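Csc2 (PDB 4TXD) is a Cas7-family protein of the type I-D CRISPR system that binds zinc and probably binds RNA in prokaryotic immune defence. Local coordinates at residues H170-G175 against R349-F354; K43-P48 against E252-A257. One frame throughout, in Å; residues are numbered along the deposited sequence.

Contact 1: residues H170-G175 against R349-F354; sequences HCTIFG and RSSIDF. With ZN (zinc ion), chain B.
The hydroxyl of Ser351 serves two neighbours at once: Thr172 OG1 lies 2.9 Å from Ser351 OG, which is also hydrogen-bonded to the carbonyl O of Phe167, just ahead of helix 169-174. Ser351 OG stands anti to its own backbone nitrogen (chi1 -168°), a setting that carries it off helix 343-365 toward helix 169-174. The Thr172 methyl rides close by, with CG2 3.4 Å from Ser351 OG. The apolar part of Thr172 also meets the next turn of the long helix: Thr172 CB sits 3.8 Å from Phe354 CD2, approaching the ring obliquely, the two side chains running past one another in opposite senses. The carbonyl O of Thr172 lies off-centre over one face of that ring, and it accepts a hydrogen bond from Arg196 NH2.

One residue before Thr172, Cys171 turns to another task, its SG binding the zinc ion at 2.4 Å in a site completed by Cys146, Asp165 and Cys168. The chemistry implies a join of mixed character: a buried hydroxyl pair and one apolar contact, Thr172 against Phe354, link the helix bearing Cys171 to helix 343-365, and the Phe167 carbonyl brings the chain just before that short helix to the same serine.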
loop_
_atom_site.group_PDB
_atom_site.type_symbol
_atom_site.label_atom_id
_atom_site.label_comp_id
_atom_site.label_asym_id
_atom_site.label_seq_id
_atom_site.Cartn_x
_atom_site.Cartn_y
_atom_site.Cartn_z
ATOM N N HIS A 170 8.190 4.835 3.452
ATOM C CA HIS A 170 7.002 4.184 3.937
ATOM C C HIS A 170 6.248 5.079 4.901
ATOM O O HIS A 170 5.075 5.108 4.877
ATOM C CB HIS A 170 7.260 2.775 4.467
ATOM C CG HIS A 170 7.410 2.687 5.937
ATOM N ND1 HIS A 170 6.345 2.734 6.795
ATOM C CD2 HIS A 170 8.505 2.563 6.708
ATOM C CE1 HIS A 170 6.772 2.636 8.031
ATOM N NE2 HIS A 170 8.083 2.540 8.007
ATOM N N CYS A 171 6.961 5.845 5.695
ATOM C CA CYS A 171 6.314 6.801 6.573
ATOM C C CYS A 171 5.595 7.894 5.823
ATOM O O CYS A 171 4.493 8.188 6.120
ATOM C CB CYS A 171 7.303 7.418 7.540
ATOM S SG CYS A 171 7.853 6.368 8.870
ATOM N N THR A 172 6.246 8.477 4.846
ATOM C CA THR A 172 5.684 9.604 4.156
ATOM C C THR A 172 4.566 9.230 3.215
ATOM O O THR A 172 3.676 9.984 2.988
ATOM C CB THR A 172 6.755 10.432 3.436
ATOM O OG1 THR A 172 7.375 9.653 2.443
ATOM C CG2 THR A 172 7.778 10.890 4.404
ATOM N N ILE A 173 4.627 8.038 2.677
ATOM C CA ILE A 173 3.611 7.629 1.717
ATOM C C ILE A 173 2.375 7.064 2.423
ATOM O O ILE A 173 1.243 7.427 2.094
ATOM C CB ILE A 173 4.162 6.568 0.725
ATOM C CG1 ILE A 173 5.167 7.218 -0.239
ATOM C CG2 ILE A 173 3.030 5.941 -0.073
ATOM C CD1 ILE A 173 5.987 6.201 -1.023
ATOM N N PHE A 174 2.594 6.176 3.386
ATOM C CA PHE A 174 1.485 5.485 4.026
ATOM C C PHE A 174 1.050 6.128 5.343
ATOM O O PHE A 174 0.058 5.705 5.952
ATOM C CB PHE A 174 1.843 4.013 4.249
ATOM C CG PHE A 174 2.045 3.258 2.975
ATOM C CD1 PHE A 174 0.951 2.873 2.207
ATOM C CD2 PHE A 174 3.325 2.949 2.527
ATOM C CE1 PHE A 174 1.131 2.175 1.005
ATOM C CE2 PHE A 174 3.521 2.248 1.326
ATOM C CZ PHE A 174 2.424 1.867 0.562
ATOM N N GLY A 175 1.800 7.131 5.794
ATOM C CA GLY A 175 1.384 7.892 6.961
ATOM C C GLY A 175 2.027 7.553 8.291
ATOM O O GLY A 175 2.595 6.475 8.487
ATOM N N ARG A 349 14.971 10.457 -2.442
ATOM C CA ARG A 349 14.967 11.891 -2.768
ATOM C C ARG A 349 13.571 12.498 -2.623
ATOM O O ARG A 349 13.406 13.588 -2.073
ATOM C CB ARG A 349 15.463 12.146 -4.197
ATOM C CG ARG A 349 16.978 12.050 -4.412
ATOM C CD ARG A 349 17.332 12.145 -5.907
ATOM N NE ARG A 349 16.712 13.307 -6.534
ATOM C CZ ARG A 349 15.820 13.257 -7.525
ATOM N NH1 ARG A 349 15.443 12.098 -8.044
ATOM N NH2 ARG A 349 15.309 14.378 -8.008
ATOM N N SER A 350 12.568 11.790 -3.134
ATOM C CA SER A 350 11.180 12.247 -3.056
ATOM C C SER A 350 10.663 12.280 -1.614
ATOM O O SER A 350 9.892 13.169 -1.231
ATOM C CB SER A 350 10.286 11.342 -3.906
ATOM O OG SER A 350 9.021 11.926 -4.117
ATOM N N SER A 351 11.087 11.340 -0.805
ATOM C CA SER A 351 10.587 11.250 0.534
ATOM C C SER A 351 11.145 12.361 1.388
ATOM O O SER A 351 10.444 12.962 2.128
ATOM C CB SER A 351 10.907 9.914 1.171
ATOM O OG SER A 351 10.226 9.692 2.355
ATOM N N ILE A 352 12.435 12.611 1.253
ATOM C CA ILE A 352 13.059 13.643 2.047
ATOM C C ILE A 352 12.535 14.997 1.594
ATOM O O ILE A 352 12.405 15.876 2.373
ATOM C CB ILE A 352 14.588 13.533 2.028
ATOM C CG1 ILE A 352 15.192 14.321 3.160
ATOM C CG2 ILE A 352 15.114 13.951 0.689
ATOM C CD1 ILE A 352 14.935 13.684 4.491
ATOM N N ASP A 353 12.189 15.105 0.332
ATOM C CA ASP A 353 11.574 16.289 -0.186
ATOM C C ASP A 353 10.239 16.565 0.500
ATOM O O ASP A 353 10.000 17.636 0.972
ATOM C CB ASP A 353 11.368 16.177 -1.672
ATOM C CG ASP A 353 10.831 17.424 -2.278
ATOM O OD1 ASP A 353 11.421 18.476 -2.093
ATOM O OD2 ASP A 353 9.825 17.349 -2.939
ATOM N N PHE A 354 9.389 15.555 0.544
ATOM C CA PHE A 354 8.139 15.652 1.265
ATOM C C PHE A 354 8.334 16.055 2.725
ATOM O O PHE A 354 7.653 16.894 3.230
ATOM C CB PHE A 354 7.386 14.330 1.188
ATOM C CG PHE A 354 6.021 14.370 1.782
ATOM C CD1 PHE A 354 4.943 14.676 1.024
ATOM C CD2 PHE A 354 5.839 14.105 3.097
ATOM C CE1 PHE A 354 3.699 14.700 1.562
ATOM C CE2 PHE A 354 4.600 14.134 3.644
ATOM C CZ PHE A 354 3.531 14.431 2.873
HETATM ZN ZN ZN B . 10.017 5.580 8.245
#

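Contact 2: residues K43-P48 against E252-A257; sequences KDRIFP and EPELVA
Arg45 reaches from a type I beta turn, Asp44 to Phe47, to Glu254 in the first turn of helix 252-263, and a buried salt bridge carries the whole meeting. The turn is closed by its own bond, Phe47 N to Asp44 O at 2.8 Å, while the backbones themselves stay far apart: Arg45 CA and Glu254 CA, the nearest such pair, are 12.8 Å from each other. Two long side chains coming from opposite directions span that distance. The arginine chain bends at chi3 (68°), whereas that of Glu254 runs extended beyond CG.

Both terminal nitrogens of Arg45 and both oxygens of Glu254 have partners. Arg45 NH2 gives a hydrogen to Glu254 OE2 over 2.8 Å, and the other terminal nitrogen, NH1, is held by the carboxylate of Asp353 and the carbonyl O of Ser350, both on helix 343-365. On the glutamate, OE2 also takes a hydrogen bond from Ser350 OG, while OE1 pairs with Arg196 and accepts from the backbone N of Thr251, the residue just before the helix. The carboxylate is therefore fixed at both oxygens, and the positive groups around it would be expected to favour its ionised form. With an alanine in place of Arg45, Glu254 and Asp353 would probably each be left without one charged mate and the turn less firmly tied to the helix.

The bond itself is fairly straight, 161° at the hydrogen. OE2 lies close to the guanidinium plane at its edge; NH2 comes to the syn side of OE2, somewhat out of the carboxylate plane, and the two flat groups are turned 41° against each other. Glu254 OE1 lies 3.1 Å from Arg45 NH2.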
loop_
_atom_site.group_PDB
_atom_site.type_symbol
_atom_site.label_atom_id
_atom_site.label_comp_id
_atom_site.label_asym_id
_atom_site.label_seq_id
_atom_site.Cartn_x
_atom_site.Cartn_y
_atom_site.Cartn_z
ATOM N N LYS A 43 7.129 23.579 -4.467
ATOM C CA LYS A 43 6.880 24.321 -3.237
ATOM C C LYS A 43 5.563 23.901 -2.572
ATOM O O LYS A 43 5.430 23.953 -1.343
ATOM C CB LYS A 43 6.869 25.829 -3.520
ATOM N N ASP A 44 4.601 23.471 -3.381
ATOM C CA ASP A 44 3.262 23.175 -2.888
ATOM C C ASP A 44 2.946 21.683 -2.708
ATOM O O ASP A 44 1.778 21.306 -2.735
ATOM C CB ASP A 44 2.230 23.790 -3.834
ATOM C CG ASP A 44 2.315 25.306 -3.884
ATOM O OD1 ASP A 44 2.556 25.922 -2.822
ATOM O OD2 ASP A 44 2.144 25.880 -4.983
ATOM N N ARG A 45 3.942 20.850 -2.505
ATOM C CA ARG A 45 3.727 19.427 -2.340
ATOM C C ARG A 45 2.709 19.053 -1.306
ATOM O O ARG A 45 2.063 18.070 -1.439
ATOM C CB ARG A 45 5.019 18.717 -2.010
ATOM C CG ARG A 45 5.795 18.430 -3.247
ATOM C CD ARG A 45 6.724 17.293 -3.109
ATOM N NE ARG A 45 6.056 16.031 -2.968
ATOM C CZ ARG A 45 6.702 14.916 -2.692
ATOM N NH1 ARG A 45 7.994 14.943 -2.555
ATOM N NH2 ARG A 45 6.062 13.799 -2.546
ATOM N N ILE A 46 2.611 19.845 -0.266
ATOM C CA ILE A 46 1.667 19.585 0.819
ATOM C C ILE A 46 0.221 19.918 0.425
ATOM O O ILE A 46 -0.735 19.372 0.985
ATOM C CB ILE A 46 2.051 20.389 2.085
ATOM C CG1 ILE A 46 3.462 20.010 2.540
ATOM C CG2 ILE A 46 1.037 20.177 3.208
ATOM C CD1 ILE A 46 3.699 18.514 2.660
ATOM N N PHE A 47 0.060 20.811 -0.546
ATOM C CA PHE A 47 -1.274 21.178 -1.003
ATOM C C PHE A 47 -1.809 20.117 -1.957
ATOM O O PHE A 47 -1.101 19.673 -2.854
ATOM C CB PHE A 47 -1.253 22.555 -1.664
ATOM C CG PHE A 47 -0.895 23.667 -0.714
ATOM C CD1 PHE A 47 -1.878 24.487 -0.186
ATOM C CD2 PHE A 47 0.426 23.876 -0.331
ATOM C CE1 PHE A 47 -1.553 25.507 0.695
ATOM C CE2 PHE A 47 0.756 24.890 0.550
ATOM C CZ PHE A 47 -0.235 25.707 1.062
ATOM N N PRO A 48 -3.064 19.697 -1.754
ATOM C CA PRO A 48 -3.602 18.594 -2.554
ATOM C C PRO A 48 -4.036 19.019 -3.963
ATOM O O PRO A 48 -4.509 20.135 -4.149
ATOM C CB PRO A 48 -4.799 18.125 -1.726
ATOM C CG PRO A 48 -5.244 19.344 -0.969
ATOM C CD PRO A 48 -4.011 20.174 -0.730
ATOM N N GLU A 252 6.353 10.604 -9.335
ATOM C CA GLU A 252 6.658 9.465 -10.145
ATOM C C GLU A 252 7.306 8.323 -9.393
ATOM O O GLU A 252 6.802 7.249 -9.435
ATOM C CB GLU A 252 7.465 9.870 -11.377
ATOM C CG GLU A 252 7.996 8.723 -12.194
ATOM C CD GLU A 252 8.413 9.128 -13.598
ATOM O OE1 GLU A 252 8.092 10.216 -14.068
ATOM O OE2 GLU A 252 9.045 8.317 -14.247
ATOM N N PRO A 253 8.397 8.535 -8.690
ATOM C CA PRO A 253 8.983 7.372 -8.014
ATOM C C PRO A 253 8.153 6.827 -6.848
ATOM O O PRO A 253 8.261 5.643 -6.508
ATOM C CB PRO A 253 10.333 7.894 -7.503
ATOM C CG PRO A 253 10.207 9.362 -7.483
ATOM C CD PRO A 253 9.242 9.738 -8.559
ATOM N N GLU A 254 7.355 7.682 -6.223
ATOM C CA GLU A 254 6.474 7.223 -5.156
ATOM C C GLU A 254 5.402 6.292 -5.740
ATOM O O GLU A 254 5.136 5.207 -5.200
ATOM C CB GLU A 254 5.856 8.421 -4.439
ATOM C CG GLU A 254 6.885 9.201 -3.619
ATOM C CD GLU A 254 6.358 10.534 -3.099
ATOM O OE1 GLU A 254 5.202 10.903 -3.394
ATOM O OE2 GLU A 254 7.123 11.214 -2.393
ATOM N N LEU A 255 4.816 6.715 -6.850
ATOM C CA LEU A 255 3.832 5.908 -7.549
ATOM C C LEU A 255 4.398 4.562 -7.989
ATOM O O LEU A 255 3.805 3.515 -7.731
ATOM C CB LEU A 255 3.295 6.641 -8.773
ATOM C CG LEU A 255 2.450 5.690 -9.633
ATOM C CD1 LEU A 255 0.985 5.869 -9.327
ATOM C CD2 LEU A 255 2.720 5.882 -11.098
ATOM N N VAL A 256 5.538 4.593 -8.670
ATOM C CA VAL A 256 6.119 3.361 -9.183
ATOM C C VAL A 256 6.534 2.440 -8.054
ATOM O O VAL A 256 6.289 1.231 -8.120
ATOM C CB VAL A 256 7.324 3.638 -10.103
ATOM C CG1 VAL A 256 7.991 2.313 -10.508
ATOM C CG2 VAL A 256 6.859 4.419 -11.329
ATOM N N ALA A 257 7.140 2.996 -7.005
ATOM C CA ALA A 257 7.527 2.176 -5.856
ATOM C C ALA A 257 6.302 1.584 -5.147
ATOM O O ALA A 257 6.369 0.484 -4.595
ATOM C CB ALA A 257 8.365 2.989 -4.866
#

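How the contacts relate
Contacts 1 and 2 lie about 8 Å apart, centre to centre, on the same side of the chain's centre. Their segments alternate in sequence: 43-48, 170-175, 252-257, then 349-354. Helix 343-365 is the element they share, facing helix 169-174, which carries the zinc ligand Cys171, in contact 1 and meeting the partners of contact 2 through Ser350 and Asp353. Apolar packing continues across too, Phe354 CE1 lying 4.0 Å from Ile46 CD1. Arg196, in the loop before strand 197-204 of the antiparallel sheet, bonds to Thr172 and Glu254 alike. Pieces distant in sequence, including the zinc site, are thus gathered around one C-terminal helix.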